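Local coordinates for protein methyltransferase (Streptococcus pyogenes, PDB 2ESR) that probably transfers methyl groups from S-adenosylmethionine, as a Rossmann-type methyltransferase of the RsmD-like family whose members modify ribosomal RNA, at residues G33-L38 with R52-A57; L45-V50 with N81-L86; Y110-I115 with V142-E147; C136-T141 with I161-V166; A93-T98 with A123-L128. All coordinates share one frame; numbering follows the deposited sequence.

Interaction 1: G33-L38 with R52-A57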
# COMPACT_ATOMS: atom_id res chain seq x y z
N GLY A 33 -2.02 -5.12 -12.55
CA GLY A 33 -3.21 -4.61 -11.88
C GLY A 33 -3.04 -4.59 -10.37
O GLY A 33 -2.06 -5.12 -9.85
N ARG A 34 -4.00 -3.98 -9.67
CA ARG A 34 -3.96 -3.88 -8.22
C ARG A 34 -4.94 -4.83 -7.53
O ARG A 34 -6.12 -4.88 -7.88
CB ARG A 34 -4.28 -2.46 -7.75
CG ARG A 34 -3.21 -1.41 -8.02
CD ARG A 34 -3.42 -0.21 -7.09
NE ARG A 34 -2.42 0.84 -7.27
CZ ARG A 34 -2.37 1.65 -8.32
NH1 ARG A 34 -3.27 1.54 -9.30
NH2 ARG A 34 -1.43 2.58 -8.40
N VAL A 35 -4.44 -5.56 -6.54
CA VAL A 35 -5.25 -6.50 -5.79
C VAL A 35 -5.55 -5.93 -4.40
O VAL A 35 -4.71 -5.27 -3.80
CB VAL A 35 -4.50 -7.85 -5.60
CG1 VAL A 35 -5.33 -8.80 -4.74
CG2 VAL A 35 -4.21 -8.48 -6.95
N LEU A 36 -6.77 -6.18 -3.92
CA LEU A 36 -7.17 -5.77 -2.58
C LEU A 36 -7.62 -7.06 -1.88
O LEU A 36 -8.52 -7.73 -2.36
CB LEU A 36 -8.32 -4.77 -2.60
CG LEU A 36 -8.91 -4.44 -1.21
CD1 LEU A 36 -7.84 -3.83 -0.32
CD2 LEU A 36 -10.07 -3.47 -1.37
N ASP A 37 -6.97 -7.39 -0.78
CA ASP A 37 -7.31 -8.60 -0.03
C ASP A 37 -7.78 -8.16 1.35
O ASP A 37 -6.96 -7.88 2.23
CB ASP A 37 -6.09 -9.51 0.09
CG ASP A 37 -6.45 -10.93 0.50
OD1 ASP A 37 -7.54 -11.13 1.09
OD2 ASP A 37 -5.64 -11.84 0.25
N LEU A 38 -9.09 -8.07 1.53
CA LEU A 38 -9.68 -7.67 2.79
C LEU A 38 -9.88 -8.95 3.62
O LEU A 38 -10.18 -10.00 3.07
CB LEU A 38 -11.02 -6.97 2.55
CG LEU A 38 -10.92 -5.66 1.75
CD1 LEU A 38 -12.31 -5.10 1.50
CD2 LEU A 38 -10.07 -4.66 2.52
N ARG A 52 0.92 -14.77 -10.16
CA ARG A 52 0.34 -15.06 -11.46
C ARG A 52 0.25 -13.88 -12.41
O ARG A 52 -0.26 -14.01 -13.52
CB ARG A 52 -1.04 -15.70 -11.28
CG ARG A 52 -0.99 -17.12 -10.73
CD ARG A 52 -2.37 -17.66 -10.37
NE ARG A 52 -2.30 -19.03 -9.87
CZ ARG A 52 -2.51 -20.12 -10.61
NH1 ARG A 52 -2.82 -19.99 -11.90
NH2 ARG A 52 -2.42 -21.32 -10.07
N GLY A 53 0.73 -12.71 -11.99
CA GLY A 53 0.69 -11.57 -12.88
C GLY A 53 0.18 -10.24 -12.36
O GLY A 53 0.39 -9.21 -13.01
N MSE A 54 -0.50 -10.23 -11.23
CA MSE A 54 -0.98 -8.96 -10.70
C MSE A 54 0.26 -8.18 -10.26
O MSE A 54 1.26 -8.77 -9.84
CB MSE A 54 -1.93 -9.19 -9.52
CG MSE A 54 -3.26 -9.83 -9.94
SE MSE A 54 -4.24 -8.75 -11.25
CE MSE A 54 -4.67 -7.32 -10.10
N SER A 55 0.19 -6.86 -10.37
CA SER A 55 1.33 -6.01 -10.06
C SER A 55 1.62 -5.77 -8.58
O SER A 55 2.77 -5.85 -8.15
CB SER A 55 1.14 -4.66 -10.74
OG SER A 55 0.87 -4.84 -12.12
N ALA A 56 0.58 -5.47 -7.82
CA ALA A 56 0.76 -5.19 -6.40
C ALA A 56 -0.48 -5.59 -5.64
O ALA A 56 -1.52 -5.85 -6.24
CB ALA A 56 1.04 -3.71 -6.20
N ALA A 57 -0.37 -5.62 -4.32
CA ALA A 57 -1.51 -5.99 -3.50
C ALA A 57 -1.54 -5.25 -2.19
O ALA A 57 -0.50 -4.97 -1.59
CB ALA A 57 -1.48 -7.48 -3.22

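Interaction 2: L45-V50 with N81-L86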
# COMPACT_ATOMS: atom_id res chain seq x y z
N LEU A 45 -4.20 -15.79 -1.05
CA LEU A 45 -4.79 -15.42 -2.34
C LEU A 45 -4.09 -14.23 -2.99
O LEU A 45 -3.81 -14.26 -4.18
CB LEU A 45 -6.28 -15.12 -2.17
CG LEU A 45 -7.12 -16.34 -1.78
CD1 LEU A 45 -8.57 -15.94 -1.59
CD2 LEU A 45 -6.99 -17.41 -2.86
N ALA A 46 -3.81 -13.20 -2.20
CA ALA A 46 -3.14 -12.02 -2.75
C ALA A 46 -1.76 -12.37 -3.28
O ALA A 46 -1.36 -11.93 -4.35
CB ALA A 46 -3.03 -10.93 -1.67
N ILE A 47 -1.03 -13.18 -2.52
CA ILE A 47 0.32 -13.58 -2.91
C ILE A 47 0.30 -14.40 -4.20
O ILE A 47 1.10 -14.16 -5.11
CB ILE A 47 0.99 -14.39 -1.78
CG1 ILE A 47 1.12 -13.51 -0.54
CG2 ILE A 47 2.36 -14.90 -2.23
CD1 ILE A 47 1.63 -14.22 0.68
N GLU A 48 -0.62 -15.34 -4.30
CA GLU A 48 -0.71 -16.17 -5.50
C GLU A 48 -1.11 -15.32 -6.70
O GLU A 48 -0.60 -15.51 -7.80
CB GLU A 48 -1.71 -17.31 -5.29
CG GLU A 48 -1.82 -18.29 -6.45
CD GLU A 48 -0.51 -18.98 -6.78
OE1 GLU A 48 0.25 -19.32 -5.84
OE2 GLU A 48 -0.24 -19.19 -7.98
N ALA A 49 -2.01 -14.35 -6.48
CA ALA A 49 -2.46 -13.49 -7.57
C ALA A 49 -1.30 -12.67 -8.13
O ALA A 49 -1.20 -12.48 -9.34
CB ALA A 49 -3.57 -12.55 -7.08
N VAL A 50 -0.44 -12.18 -7.25
CA VAL A 50 0.71 -11.41 -7.71
C VAL A 50 1.67 -12.35 -8.43
O VAL A 50 2.26 -12.00 -9.46
CB VAL A 50 1.43 -10.72 -6.53
CG1 VAL A 50 2.75 -10.12 -6.99
CG2 VAL A 50 0.53 -9.62 -5.96
N ASN A 81 8.29 -6.06 -1.96
CA ASN A 81 8.03 -4.65 -2.25
C ASN A 81 6.72 -4.43 -2.99
O ASN A 81 6.28 -3.29 -3.16
CB ASN A 81 9.19 -4.06 -3.06
CG ASN A 81 10.49 -4.04 -2.29
OD1 ASN A 81 11.56 -3.79 -2.85
ND2 ASN A 81 10.41 -4.29 -0.99
N ARG A 82 6.08 -5.51 -3.41
CA ARG A 82 4.82 -5.42 -4.14
C ARG A 82 3.60 -5.51 -3.21
O ARG A 82 2.46 -5.43 -3.67
CB ARG A 82 4.74 -6.54 -5.18
CG ARG A 82 6.04 -6.77 -5.95
CD ARG A 82 5.94 -8.00 -6.85
NE ARG A 82 5.09 -7.76 -8.01
CZ ARG A 82 5.46 -7.03 -9.06
NH1 ARG A 82 6.66 -6.47 -9.11
NH2 ARG A 82 4.61 -6.85 -10.07
N PHE A 83 3.85 -5.68 -1.92
CA PHE A 83 2.75 -5.80 -0.96
C PHE A 83 2.70 -4.73 0.11
O PHE A 83 3.73 -4.29 0.62
CB PHE A 83 2.81 -7.17 -0.28
CG PHE A 83 2.85 -8.32 -1.23
CD1 PHE A 83 4.05 -8.74 -1.79
CD2 PHE A 83 1.68 -8.97 -1.61
CE1 PHE A 83 4.09 -9.80 -2.70
CE2 PHE A 83 1.70 -10.02 -2.52
CZ PHE A 83 2.91 -10.44 -3.06
N THR A 84 1.49 -4.31 0.44
CA THR A 84 1.26 -3.32 1.47
C THR A 84 0.27 -3.95 2.45
O THR A 84 -0.86 -4.25 2.07
CB THR A 84 0.64 -2.03 0.88
OG1 THR A 84 1.53 -1.49 -0.11
CG2 THR A 84 0.43 -1.00 1.98
N LEU A 85 0.70 -4.17 3.68
CA LEU A 85 -0.16 -4.76 4.70
C LEU A 85 -0.64 -3.70 5.68
O LEU A 85 0.15 -2.94 6.24
CB LEU A 85 0.58 -5.86 5.48
CG LEU A 85 -0.21 -6.45 6.66
CD1 LEU A 85 -1.42 -7.22 6.13
CD2 LEU A 85 0.67 -7.38 7.48
N LEU A 86 -1.95 -3.64 5.86
CA LEU A 86 -2.55 -2.68 6.77
C LEU A 86 -3.18 -3.44 7.92
O LEU A 86 -3.96 -4.37 7.71
CB LEU A 86 -3.62 -1.85 6.06
CG LEU A 86 -3.15 -0.95 4.91
CD1 LEU A 86 -4.35 -0.30 4.25
CD2 LEU A 86 -2.21 0.11 5.45

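Interaction 3: Y110-I115 with V142-E147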
# COMPACT_ATOMS: atom_id res chain seq x y z
N TYR A 110 -19.02 -13.63 9.44
CA TYR A 110 -20.39 -13.25 9.11
C TYR A 110 -20.40 -13.03 7.60
O TYR A 110 -20.85 -11.99 7.11
CB TYR A 110 -20.80 -11.96 9.83
CG TYR A 110 -20.74 -12.08 11.34
CD1 TYR A 110 -19.60 -11.71 12.04
CD2 TYR A 110 -21.81 -12.60 12.06
CE1 TYR A 110 -19.52 -11.85 13.42
CE2 TYR A 110 -21.75 -12.75 13.44
CZ TYR A 110 -20.60 -12.38 14.12
OH TYR A 110 -20.53 -12.53 15.48
N ALA A 111 -19.89 -14.03 6.88
CA ALA A 111 -19.75 -14.00 5.43
C ALA A 111 -20.81 -13.27 4.62
O ALA A 111 -20.54 -12.22 4.06
CB ALA A 111 -19.58 -15.43 4.91
N LYS A 112 -22.02 -13.83 4.54
CA LYS A 112 -23.08 -13.20 3.76
C LYS A 112 -23.29 -11.73 4.12
O LYS A 112 -23.31 -10.87 3.23
CB LYS A 112 -24.40 -13.96 3.96
CG LYS A 112 -25.55 -13.41 3.12
CD LYS A 112 -26.81 -14.24 3.33
CE LYS A 112 -27.97 -13.69 2.50
NZ LYS A 112 -28.36 -12.33 2.95
N GLU A 113 -23.44 -11.44 5.41
CA GLU A 113 -23.66 -10.06 5.86
C GLU A 113 -22.52 -9.13 5.49
O GLU A 113 -22.72 -8.04 4.96
CB GLU A 113 -23.81 -10.01 7.38
CG GLU A 113 -24.96 -10.78 7.97
CD GLU A 113 -26.31 -10.17 7.64
OE1 GLU A 113 -26.36 -8.98 7.28
OE2 GLU A 113 -27.31 -10.90 7.75
N THR A 114 -21.30 -9.56 5.80
CA THR A 114 -20.13 -8.73 5.55
C THR A 114 -19.79 -8.59 4.07
O THR A 114 -19.32 -7.53 3.63
CB THR A 114 -18.92 -9.28 6.30
OG1 THR A 114 -19.26 -9.41 7.68
CG2 THR A 114 -17.74 -8.33 6.16
N ILE A 115 -20.00 -9.64 3.30
CA ILE A 115 -19.70 -9.55 1.87
C ILE A 115 -20.58 -8.48 1.23
O ILE A 115 -20.10 -7.62 0.50
CB ILE A 115 -19.91 -10.90 1.18
CG1 ILE A 115 -18.75 -11.83 1.56
CG2 ILE A 115 -20.01 -10.73 -0.34
CD1 ILE A 115 -18.87 -13.23 1.00
N VAL A 142 -23.30 -21.09 2.39
CA VAL A 142 -23.58 -19.66 2.35
C VAL A 142 -24.21 -19.27 1.01
O VAL A 142 -23.66 -19.54 -0.05
CB VAL A 142 -22.30 -18.82 2.55
CG1 VAL A 142 -22.60 -17.34 2.34
CG2 VAL A 142 -21.76 -19.04 3.95
N LEU A 143 -25.38 -18.64 1.07
CA LEU A 143 -26.06 -18.21 -0.13
C LEU A 143 -25.88 -16.70 -0.29
O LEU A 143 -26.22 -15.93 0.59
CB LEU A 143 -27.55 -18.56 -0.05
CG LEU A 143 -27.84 -20.06 0.04
CD1 LEU A 143 -29.33 -20.29 0.20
CD2 LEU A 143 -27.30 -20.75 -1.21
N LEU A 144 -25.31 -16.29 -1.42
CA LEU A 144 -25.09 -14.88 -1.68
C LEU A 144 -26.08 -14.38 -2.72
O LEU A 144 -26.51 -15.13 -3.59
CB LEU A 144 -23.65 -14.66 -2.16
CG LEU A 144 -22.55 -15.08 -1.17
CD1 LEU A 144 -21.19 -14.88 -1.83
CD2 LEU A 144 -22.64 -14.25 0.11
N PRO A 145 -26.43 -13.09 -2.66
CA PRO A 145 -27.38 -12.51 -3.61
C PRO A 145 -26.82 -12.38 -5.02
O PRO A 145 -25.62 -12.16 -5.21
CB PRO A 145 -27.71 -11.17 -2.97
CG PRO A 145 -26.41 -10.78 -2.37
CD PRO A 145 -25.93 -12.06 -1.73
N LYS A 146 -27.69 -12.51 -6.01
CA LYS A 146 -27.26 -12.39 -7.40
C LYS A 146 -26.71 -11.02 -7.72
O LYS A 146 -25.84 -10.88 -8.58
CB LYS A 146 -28.40 -12.73 -8.35
CG LYS A 146 -28.66 -14.22 -8.47
CD LYS A 146 -29.56 -14.53 -9.66
CE LYS A 146 -29.71 -16.03 -9.87
NZ LYS A 146 -30.60 -16.34 -11.03
N GLU A 147 -27.22 -10.00 -7.04
CA GLU A 147 -26.75 -8.64 -7.27
C GLU A 147 -26.44 -7.90 -5.98
O GLU A 147 -27.15 -8.03 -4.98
CB GLU A 147 -27.79 -7.85 -8.08
CG GLU A 147 -27.91 -8.26 -9.53
CD GLU A 147 -29.00 -7.49 -10.27
OE1 GLU A 147 -29.15 -7.70 -11.49
OE2 GLU A 147 -29.70 -6.68 -9.63

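Interaction 4: C136-T141 with I161-V166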
# COMPACT_ATOMS: atom_id res chain seq x y z
N CYS A 136 -15.23 -14.01 -3.79
CA CYS A 136 -15.65 -14.35 -2.45
C CYS A 136 -15.53 -15.84 -2.19
O CYS A 136 -16.06 -16.65 -2.94
CB CYS A 136 -17.11 -13.95 -2.25
SG CYS A 136 -17.47 -12.24 -2.68
N GLU A 137 -14.82 -16.20 -1.12
CA GLU A 137 -14.68 -17.61 -0.76
C GLU A 137 -15.45 -17.76 0.55
O GLU A 137 -15.20 -17.02 1.51
CB GLU A 137 -13.21 -18.00 -0.58
CG GLU A 137 -13.02 -19.46 -0.18
CD GLU A 137 -11.57 -19.90 -0.24
OE1 GLU A 137 -10.69 -19.11 0.17
OE2 GLU A 137 -11.31 -21.04 -0.68
N THR A 138 -16.39 -18.69 0.58
CA THR A 138 -17.22 -18.91 1.76
C THR A 138 -17.52 -20.39 1.94
O THR A 138 -17.08 -21.22 1.15
CB THR A 138 -18.58 -18.21 1.60
OG1 THR A 138 -19.33 -18.88 0.58
CG2 THR A 138 -18.39 -16.76 1.20
N ASP A 139 -18.27 -20.72 2.99
CA ASP A 139 -18.65 -22.11 3.20
C ASP A 139 -19.61 -22.42 2.05
O ASP A 139 -20.22 -21.51 1.49
CB ASP A 139 -19.37 -22.30 4.54
CG ASP A 139 -18.44 -22.13 5.73
OD1 ASP A 139 -17.20 -22.24 5.55
OD2 ASP A 139 -18.95 -21.92 6.85
N LYS A 140 -19.73 -23.69 1.69
CA LYS A 140 -20.59 -24.10 0.59
C LYS A 140 -22.05 -23.74 0.79
O LYS A 140 -22.77 -23.45 -0.17
CB LYS A 140 -20.48 -25.62 0.37
CG LYS A 140 -20.92 -26.43 1.57
CD LYS A 140 -21.01 -27.92 1.26
CE LYS A 140 -19.67 -28.51 0.87
NZ LYS A 140 -19.77 -29.99 0.69
N THR A 141 -22.50 -23.76 2.04
CA THR A 141 -23.89 -23.46 2.36
C THR A 141 -24.28 -21.99 2.31
O THR A 141 -25.46 -21.67 2.21
CB THR A 141 -24.26 -24.02 3.74
OG1 THR A 141 -23.37 -23.47 4.72
CG2 THR A 141 -24.13 -25.54 3.74
N ILE A 161 -15.36 -28.27 0.69
CA ILE A 161 -16.27 -27.68 1.67
C ILE A 161 -16.28 -26.17 1.52
O ILE A 161 -16.42 -25.44 2.50
CB ILE A 161 -15.85 -28.04 3.10
CG1 ILE A 161 -14.44 -27.53 3.38
CG2 ILE A 161 -15.92 -29.55 3.30
CD1 ILE A 161 -13.99 -27.74 4.81
N SER A 162 -16.15 -25.70 0.29
CA SER A 162 -16.15 -24.26 0.06
C SER A 162 -16.85 -23.88 -1.23
O SER A 162 -17.12 -24.71 -2.10
CB SER A 162 -14.72 -23.74 0.03
OG SER A 162 -14.04 -24.22 -1.12
N LYS A 163 -17.14 -22.59 -1.35
CA LYS A 163 -17.78 -22.08 -2.54
C LYS A 163 -17.12 -20.77 -2.88
O LYS A 163 -16.85 -19.95 -1.99
CB LYS A 163 -19.28 -21.86 -2.30
CG LYS A 163 -19.99 -21.33 -3.54
CD LYS A 163 -21.51 -21.35 -3.39
CE LYS A 163 -22.00 -20.33 -2.40
NZ LYS A 163 -23.50 -20.31 -2.38
N VAL A 164 -16.83 -20.58 -4.17
CA VAL A 164 -16.23 -19.35 -4.64
C VAL A 164 -17.25 -18.66 -5.53
O VAL A 164 -17.79 -19.26 -6.46
CB VAL A 164 -14.95 -19.60 -5.46
CG1 VAL A 164 -14.46 -18.30 -6.08
CG2 VAL A 164 -13.86 -20.18 -4.56
N THR A 165 -17.52 -17.40 -5.22
CA THR A 165 -18.47 -16.61 -5.98
C THR A 165 -17.71 -15.38 -6.47
O THR A 165 -17.03 -14.71 -5.70
CB THR A 165 -19.63 -16.14 -5.08
OG1 THR A 165 -20.28 -17.28 -4.49
CG2 THR A 165 -20.66 -15.36 -5.90
N VAL A 166 -17.82 -15.10 -7.76
CA VAL A 166 -17.13 -13.95 -8.32
C VAL A 166 -18.14 -12.94 -8.83
O VAL A 166 -19.01 -13.29 -9.63
CB VAL A 166 -16.24 -14.35 -9.50
CG1 VAL A 166 -15.47 -13.13 -10.02
CG2 VAL A 166 -15.29 -15.47 -9.09
O HOH W 1 -18.91 -17.92 -2.11
O HOH W 2 -18.11 -25.17 4.30

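Interaction 5: A93-T98 with A123-L128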
# COMPACT_ATOMS: atom_id res chain seq x y z
N ALA A 93 -10.32 0.65 6.73
CA ALA A 93 -9.44 0.56 5.57
C ALA A 93 -10.10 1.13 4.32
O ALA A 93 -9.51 1.96 3.64
CB ALA A 93 -9.03 -0.90 5.34
N ILE A 94 -11.32 0.69 4.03
CA ILE A 94 -12.02 1.16 2.85
C ILE A 94 -12.11 2.69 2.77
O ILE A 94 -12.05 3.26 1.68
CB ILE A 94 -13.44 0.54 2.77
CG1 ILE A 94 -13.31 -0.97 2.54
CG2 ILE A 94 -14.25 1.17 1.64
CD1 ILE A 94 -14.63 -1.73 2.59
N ASP A 95 -12.21 3.35 3.92
CA ASP A 95 -12.29 4.81 3.94
C ASP A 95 -10.95 5.49 3.67
O ASP A 95 -10.90 6.68 3.38
CB ASP A 95 -12.83 5.28 5.29
CG ASP A 95 -14.31 4.98 5.46
OD1 ASP A 95 -15.11 5.45 4.62
OD2 ASP A 95 -14.68 4.28 6.43
N CYS A 96 -9.86 4.73 3.76
CA CYS A 96 -8.53 5.29 3.55
C CYS A 96 -7.92 4.92 2.20
O CYS A 96 -6.93 5.52 1.78
CB CYS A 96 -7.61 4.84 4.68
SG CYS A 96 -8.18 5.34 6.32
N LEU A 97 -8.50 3.94 1.52
CA LEU A 97 -8.01 3.50 0.22
C LEU A 97 -8.34 4.52 -0.86
O LEU A 97 -9.33 5.24 -0.75
CB LEU A 97 -8.63 2.15 -0.15
CG LEU A 97 -8.39 1.02 0.85
CD1 LEU A 97 -9.18 -0.21 0.43
CD2 LEU A 97 -6.90 0.72 0.92
N THR A 98 -7.54 4.58 -1.92
CA THR A 98 -7.80 5.56 -2.97
C THR A 98 -7.77 5.08 -4.41
O THR A 98 -8.51 5.59 -5.25
CB THR A 98 -6.81 6.72 -2.90
OG1 THR A 98 -5.51 6.24 -3.26
CG2 THR A 98 -6.76 7.30 -1.50
N ALA A 123 -18.14 -0.09 -3.62
CA ALA A 123 -18.80 0.53 -4.77
C ALA A 123 -19.09 2.00 -4.51
O ALA A 123 -18.91 2.85 -5.39
CB ALA A 123 -20.09 -0.21 -5.09
N ALA A 124 -19.54 2.32 -3.30
CA ALA A 124 -19.88 3.69 -2.94
C ALA A 124 -18.65 4.59 -2.92
O ALA A 124 -18.75 5.80 -3.18
CB ALA A 124 -20.56 3.72 -1.57
N LYS A 125 -17.49 4.02 -2.62
CA LYS A 125 -16.24 4.76 -2.56
C LYS A 125 -15.49 4.74 -3.88
O LYS A 125 -14.33 5.16 -3.95
CB LYS A 125 -15.36 4.20 -1.45
CG LYS A 125 -15.97 4.32 -0.05
CD LYS A 125 -16.22 5.77 0.33
CE LYS A 125 -14.92 6.55 0.45
NZ LYS A 125 -14.06 6.03 1.55
N ASN A 126 -16.15 4.23 -4.92
CA ASN A 126 -15.57 4.13 -6.26
C ASN A 126 -14.16 3.55 -6.25
O ASN A 126 -13.26 4.07 -6.89
CB ASN A 126 -15.55 5.50 -6.94
CG ASN A 126 -16.90 6.18 -6.87
OD1 ASN A 126 -17.16 6.96 -5.96
ND2 ASN A 126 -17.76 5.87 -7.83
N LEU A 127 -14.00 2.45 -5.52
CA LEU A 127 -12.71 1.79 -5.39
C LEU A 127 -12.56 0.58 -6.31
O LEU A 127 -11.54 -0.10 -6.26
CB LEU A 127 -12.50 1.35 -3.94
CG LEU A 127 -12.38 2.48 -2.91
CD1 LEU A 127 -12.45 1.90 -1.50
CD2 LEU A 127 -11.08 3.21 -3.14
N LEU A 128 -13.57 0.32 -7.13
CA LEU A 128 -13.53 -0.83 -8.03
C LEU A 128 -13.32 -0.45 -9.49
O LEU A 128 -14.01 0.43 -10.01
CB LEU A 128 -14.84 -1.62 -7.91
CG LEU A 128 -15.23 -2.09 -6.51
CD1 LEU A 128 -16.57 -2.81 -6.58
CD2 LEU A 128 -14.16 -3.02 -5.95
O HOH W 3 -11.82 5.38 0.13

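Interaction 1: G33-L38 with R52-A57
The first beta-alpha-beta unit of the sheet closes where Gly33 to Val35 meet Met54 to Ala57: strand 34-38 and the start of strand 56-60 run parallel, linked by the crossover through helix 44-51. Val35 N gives a hydrogen bond to Ala56 O (2.9 Å), and Ala57 CA adds a CA-H...O contact to Val35 O at 3.3 Å. Just ahead of the paired strands, Gly33 is gripped through both polar atoms of its backbone. Its N donates to Ser55 OG over 2.9 Å; the hydroxyl is within range because it sits beside the backbone N of its own residue (chi1 -52°). Gly33 O takes Ser55 N at 2.9 Å, in the carbonyl plane on a lone pair although the N-H is bent (135°), and it receives a second, weak bond from Ala56 N at 3.3 Å. On the face that carries Val35 and Ala57, the two CB atoms lie 3.9 Å apart. Met54, a selenomethionine with a doubly bent chain, crosses Val35 at about a right angle and sets CG tightly against Val35 CG2; Ala49 of helix 44-51 touches both residues. Arg34 faces the other way and reaches with NH2 to Phe83 O of the second subunit. Two parallel strands joined through a helix in this way are the basic unit of the Rossmann-type methyltransferase fold.

Interaction 2: L45-V50 with N81-L86
Phe83 pushes the far corner of its ring, CE2 and CZ, against Val50 and Ile47 on helix 44-51. Here the packing is close. Val50 and Phe83 point at each other from the two sides of the contact, with Val50 CG2 3.7 Å from Phe83 CE2 and Val50 CB 3.8 Å from Phe83 CZ. The ring also reaches the helix backbone, since Ile47 CA is 3.8 Å from Phe83 CE2, and Ala46 O lies at the ring edge, near its plane, 4.0 Å from the same CE2. No hydrogen bond joins the two segments, so this part holds by van der Waals contact alone. Toward the partly exposed side things are thinner. The Val50 first torsion (chi1 171°) sets CG1 opposite the backbone N, which brings it to Arg82 NE at 3.5 Å, at the edge of the guanidinium and in its plane; Arg82 CD is the other atom it touches. Helix 45-50 and strand 83-86 run nearly antiparallel, at 167°, with axes 10.9 Å apart, a gap that Phe83 bridges. Within this chain strand 83-86 is an outermost strand of the sheet, next to strand 56-60. Phe83 also touches Ala57 and Leu59 of strand 56-60 and Ile74 of helix 64-75, so that it packs among the sheet and both helices.

Interaction 3: Y110-I115 with V142-E147
Lys112 lays its aliphatic chain across the carbonyl of Leu143 where the first turn of helix 111-124 meets the loop 142-147. Its CB starts 4.2 Å from Val142 CG1. With CG anti to the backbone N (chi1 -177°), the chain then runs out past the loop: CG lies 3.6 Å from Leu143 O, CD comes closest at 3.3 Å from that oxygen, and CE follows at 3.4 Å. At the end a bend (chi4 -65°) swings NZ off, to 4.8 Å from Leu143 O. It is therefore the methylenes, not the charge, that cover the carbonyl, and the place is a surface one. The helix lies in the crossover from strand 101-106 to the parallel strand 132-139. Tyr110, just ahead of it, ends the sequence Asp-Pro-Pro-Tyr, a form of the (N/D)PPY motif of the active site of amino-group methyltransferases, and so probably part of the active site here. Deeper in, contact becomes purely apolar. Leu144 CD2 sits 3.8 Å from Lys112 CA, on the helix backbone. The same methyl is 4.0 Å from Ile115 CD1, and the Leu144 and Ile115 side chains cross at about a right angle. Ala111 CB meets Val142 CG2 more loosely, at 4.3 Å. Behind them Ile115 rests on Cys136 and Thr138, while Leu144 leans on Thr165 and Tyr167 of strand 162-169.

Interaction 4: C136-T141 with I161-V166
Cys136 and Thr165 face each other as an antiparallel hydrogen-bonded pair: Cys136 N to Thr165 O at 2.7 Å and Thr165 N to Cys136 O at 2.8 Å. Two on from Cys136 and two back from Thr165, Thr138 and Lys163 repeat the pattern, with Thr138 N reaching Lys163 O and Lys163 N reaching Thr138 O, both at 2.9 Å. Between these pairs Glu137 and Val164 form a non-hydrogen-bonded pair, where Val164 CA offers a CA-H...O contact to Cys136 O.

The next shell is polar and lies on the face of Cys136, Thr138, Lys163 and Thr165. One water donates to Thr138 OG1 and to Lys163 O, each at 2.9 Å, and is hydrogen-bonded to Thr165 OG1 at 2.8 Å, tying the two strands together outside the backbone pattern. What fixes the Thr138 hydroxyl is its own donation to Asp139 O, made with OG1 between the backbone N and carbonyl carbon (chi1 68°). The Lys163 chain lies beside Thr138, pointing the same way, and NZ goes on to bond Val142 O. Where strand 132-139 gives way to loop, Lys140 reaches across so that CE rests 3.6 Å from Ile161 CA.

Strand 132-139 stands between the parallel strand 101-106 and the antiparallel strand 162-169, so the sheet changes direction here. Helix 111-124 covers Cys136 and Thr138 through Ala111 and Ile115, while Ile22 of helix 19-26 packs on Glu137 and Val164.

Interaction 5: A93-T98 with A123-L128
Thr98 and Leu127 bring their CA atoms to 6.6 Å as the chain leaves helix 90-96 on one side and helix 111-124 on the other. Leu127 sets its two methyl groups against Ile94 and Leu97: CD1 meets Ile94 CG2 at 3.7 Å, and CD2 lies 3.6 Å from Leu97 O while also touching Leu97 CB. Next to this apolar contact Lys125 curls. Each of its chain torsions is bent, chi1 to chi4 all near -60°, and the coil brings NZ back to Ile94 and Asp95 of the other segment. There it makes a salt bridge with Asp95 OD1, long at 3.3 Å, and a weak bond to Ile94 O at 3.4 Å. Its shorter partner is a water 2.7 Å from NZ. That water donates to Ile94 O and to Leu97 O, at 2.6 Å each, so the lysine reaches both carbonyls through it. Thr98 turns the other way, and its OG1 bonds Leu85 O of the second subunit. On the Lys125 side the helix ends in a Schellman motif with Asn126, at positive phi, as the C-prime residue; Leu127 N returns to Leu122 O and Asn126 N to Ala123 O, the pairing of bonds that defines this common C-terminal cap of helices.

In the fold
Interactions 1 and 4 both pair strands of the one mixed sheet, yet interaction 1 is parallel and buried, while interaction 4 is antiparallel, wetter and more exposed at its Lys140 and Ile161 end. Interaction 2 uses helix 44-51, which links the two strands of interaction 1, and strand 83-86, bonded to Ala57 through Arg82 and Thr84; it is mainly apolar, without hydrogen bonds. Interactions 3 and 5 use opposite ends of helix 111-124, about 19 Å apart between centres: one is greasy surface packing, the other pairs leucine methyls with charge and water. Interaction 3 joins interaction 4 through Ile115, Leu144 and the Lys163 NZ to Val142 O bond. The second subunit reaches interactions 1, 2 and 5, but not 3 and 4.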